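Local coordinates for protein exopolygalacturonase (Yersinia enterocolitica, PDB 2UVF) that probably cleaves galacturonic acid units from the ends of polygalacturonate chains of pectin, as a family 28 exopolygalacturonase, at residues S51-V56 with I146-S151. Residues are numbered along the deposited sequence; the frame is centred on the assembly and turned at random.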
ATOM      1  N   SER A  51     -26.355   2.430  -3.298  1.00 46.36           N
ATOM      2  CA  SER A  51     -26.823   3.317  -2.231  1.00 45.69           C
ATOM      3  C   SER A  51     -25.756   4.212  -1.601  1.00 45.08           C
ATOM      4  O   SER A  51     -26.054   4.964  -0.674  1.00 45.06           O
ATOM      5  CB  SER A  51     -27.621   2.557  -1.161  1.00 45.65           C
ATOM      6  OG  SER A  51     -26.981   1.366  -0.763  1.00 46.46           O
ATOM      7  N   SER A  52     -24.527   4.142  -2.101  1.00 44.38           N
ATOM      8  CA  SER A  52     -23.436   4.920  -1.510  1.00 43.67           C
ATOM      9  C   SER A  52     -22.420   5.405  -2.536  1.00 43.00           C
ATOM     10  O   SER A  52     -22.173   4.742  -3.533  1.00 42.78           O
ATOM     11  CB  SER A  52     -22.737   4.127  -0.400  1.00 43.90           C
ATOM     12  OG  SER A  52     -22.404   2.827  -0.852  1.00 44.53           O
ATOM     13  N   ILE A  53     -21.846   6.575  -2.266  1.00 42.29           N
ATOM     14  CA  ILE A  53     -20.793   7.172  -3.084  1.00 41.21           C
ATOM     15  C   ILE A  53     -19.689   7.637  -2.127  1.00 40.29           C
ATOM     16  O   ILE A  53     -19.986   8.179  -1.054  1.00 40.47           O
ATOM     17  CB  ILE A  53     -21.339   8.365  -3.946  1.00 41.39           C
ATOM     18  CG1 ILE A  53     -22.426   7.873  -4.920  1.00 41.26           C
ATOM     19  CG2 ILE A  53     -20.201   9.102  -4.698  1.00 40.68           C
ATOM     20  CD1 ILE A  53     -23.334   8.984  -5.503  1.00 41.25           C
ATOM     21  N   VAL A  54     -18.431   7.391  -2.505  1.00 38.57           N
ATOM     22  CA  VAL A  54     -17.256   7.895  -1.781  1.00 36.91           C
ATOM     23  C   VAL A  54     -16.667   9.116  -2.511  1.00 36.10           C
ATOM     24  O   VAL A  54     -16.405   9.061  -3.716  1.00 35.59           O
ATOM     25  CB  VAL A  54     -16.161   6.789  -1.597  1.00 36.37           C
ATOM     26  CG1 VAL A  54     -14.995   7.292  -0.731  1.00 36.57           C
ATOM     27  CG2 VAL A  54     -16.746   5.526  -0.980  1.00 35.99           C
ATOM     28  N   LEU A  55     -16.453  10.203  -1.770  1.00 35.11           N
ATOM     29  CA  LEU A  55     -15.819  11.416  -2.299  1.00 34.55           C
ATOM     30  C   LEU A  55     -14.415  11.631  -1.737  1.00 34.03           C
ATOM     31  O   LEU A  55     -14.157  11.362  -0.565  1.00 33.49           O
ATOM     32  CB  LEU A  55     -16.665  12.654  -1.971  1.00 35.50           C
ATOM     33  CG  LEU A  55     -18.143  12.728  -2.383  1.00 36.03           C
ATOM     34  CD1 LEU A  55     -18.874  13.769  -1.516  1.00 37.35           C
ATOM     35  CD2 LEU A  55     -18.299  13.018  -3.869  1.00 36.75           C
ATOM     36  N   VAL A  56     -13.510  12.116  -2.584  1.00 33.29           N
ATOM     37  CA  VAL A  56     -12.185  12.547  -2.152  1.00 32.49           C
ATOM     38  C   VAL A  56     -11.829  13.851  -2.839  1.00 32.98           C
ATOM     39  O   VAL A  56     -12.454  14.225  -3.826  1.00 33.08           O
ATOM     40  CB  VAL A  56     -11.065  11.483  -2.413  1.00 32.51           C
ATOM     41  CG1 VAL A  56     -11.386  10.148  -1.744  1.00 29.89           C
ATOM     42  CG2 VAL A  56     -10.798  11.315  -3.883  1.00 30.57           C
ATOM     43  N   ILE A 146     -19.439  18.439  -8.374  1.00 51.62           N
ATOM     44  CA  ILE A 146     -19.473  17.234  -9.176  1.00 51.60           C
ATOM     45  C   ILE A 146     -20.858  16.613  -9.074  1.00 51.47           C
ATOM     46  O   ILE A 146     -21.510  16.668  -8.023  1.00 51.55           O
ATOM     47  CB  ILE A 146     -18.323  16.187  -8.850  1.00 51.66           C
ATOM     48  CG1 ILE A 146     -18.517  15.500  -7.496  1.00 51.86           C
ATOM     49  CG2 ILE A 146     -16.932  16.814  -8.966  1.00 51.15           C
ATOM     50  CD1 ILE A 146     -17.783  14.166  -7.411  1.00 51.88           C
ATOM     51  N   THR A 147     -21.313  16.063 -10.191  1.00 51.33           N
ATOM     52  CA  THR A 147     -22.501  15.227 -10.224  1.00 51.24           C
ATOM     53  C   THR A 147     -22.009  13.792 -10.323  1.00 50.85           C
ATOM     54  O   THR A 147     -21.066  13.500 -11.078  1.00 50.52           O
ATOM     55  CB  THR A 147     -23.374  15.542 -11.454  1.00 51.61           C
ATOM     56  OG1 THR A 147     -23.160  16.906 -11.852  1.00 51.92           O
ATOM     57  CG2 THR A 147     -24.862  15.291 -11.169  1.00 51.14           C
ATOM     58  N   ALA A 148     -22.631  12.904  -9.551  1.00 50.49           N
ATOM     59  CA  ALA A 148     -22.307  11.489  -9.605  1.00 50.50           C
ATOM     60  C   ALA A 148     -23.553  10.638  -9.417  1.00 50.94           C
ATOM     61  O   ALA A 148     -24.397  10.911  -8.554  1.00 50.57           O
ATOM     62  CB  ALA A 148     -21.246  11.136  -8.576  1.00 50.28           C
ATOM     63  N   LYS A 149     -23.653   9.595 -10.232  1.00 51.69           N
ATOM     64  CA  LYS A 149     -24.813   8.724 -10.221  1.00 52.57           C
ATOM     65  C   LYS A 149     -24.492   7.383  -9.569  1.00 52.66           C
ATOM     66  O   LYS A 149     -23.497   6.736  -9.908  1.00 52.92           O
ATOM     67  CB  LYS A 149     -25.331   8.527 -11.658  1.00 52.59           C
ATOM     68  CG  LYS A 149     -26.778   8.039 -11.765  1.00 52.77           C
ATOM     69  CD  LYS A 149     -27.305   8.154 -13.188  1.00 53.43           C
ATOM     70  CE  LYS A 149     -26.876   6.977 -14.068  1.00 55.89           C
ATOM     71  NZ  LYS A 149     -27.762   5.786 -13.895  1.00 57.18           N
ATOM     72  N   THR A 150     -25.347   6.973  -8.637  1.00 52.93           N
ATOM     73  CA  THR A 150     -25.318   5.616  -8.093  1.00 53.24           C
ATOM     74  C   THR A 150     -25.513   4.579  -9.212  1.00 53.92           C
ATOM     75  O   THR A 150     -25.863   4.927 -10.348  1.00 54.22           O
ATOM     76  CB  THR A 150     -26.392   5.411  -6.983  1.00 53.37           C
ATOM     77  OG1 THR A 150     -27.674   5.876  -7.433  1.00 52.39           O
ATOM     78  CG2 THR A 150     -25.998   6.150  -5.697  1.00 52.85           C
ATOM     79  N   SER A 151     -25.261   3.315  -8.892  1.00 53.99           N
ATOM     80  CA  SER A 151     -25.451   2.228  -9.838  1.00 54.11           C
ATOM     81  C   SER A 151     -26.829   1.587  -9.620  1.00 54.38           C
ATOM     82  O   SER A 151     -27.497   1.860  -8.619  1.00 54.25           O
ATOM     83  CB  SER A 151     -24.325   1.198  -9.686  1.00 53.87           C
ATOM     84  OG  SER A 151     -24.472   0.427  -8.500  1.00 53.52           O
TER
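With CG1 of Ile53 anti to its carbonyl carbon (chi1 -62°) and CG2 of Thr150 likewise anti to its own (chi1 49° to OG1), the two side chains meet almost at right angles between the two sheets of the fibronectin type III beta sandwich, toward one edge. Strand 53-58 is the middle strand of the three-stranded sheet and strand 146-149 an edge strand of the four-stranded one; no hydrogen bond joins the segments, which run in roughly opposite directions and touch mainly through apolar groups. The methyl CG2 of Thr150 lies 3.9 Å from CD1 of Ile53 and 4.0 Å from its CG1, so it lies across the CG1-CD1 end of the isoleucine. Its hydroxyl is held separately: OG1 hydrogen-bonds to the carbonyl of Lys121 and the amide of Thr124, which satisfies the hydroxyl of this buried residue and would hold its rotation, with the methyl turned to Ile53. Tyr126 and Phe128 of strand 125-134 also pack on Ile53. The same CD1 reaches Ala148, 4.3 Å from its CB and 3.8 Å from its carbonyl O. Farther along, Leu55 and Ile146 pass side by side, pointing opposite ways, both also touching Leu41, and meet through methyls, CD2 of Leu55 lying 3.8 Å from CD1 of Ile146.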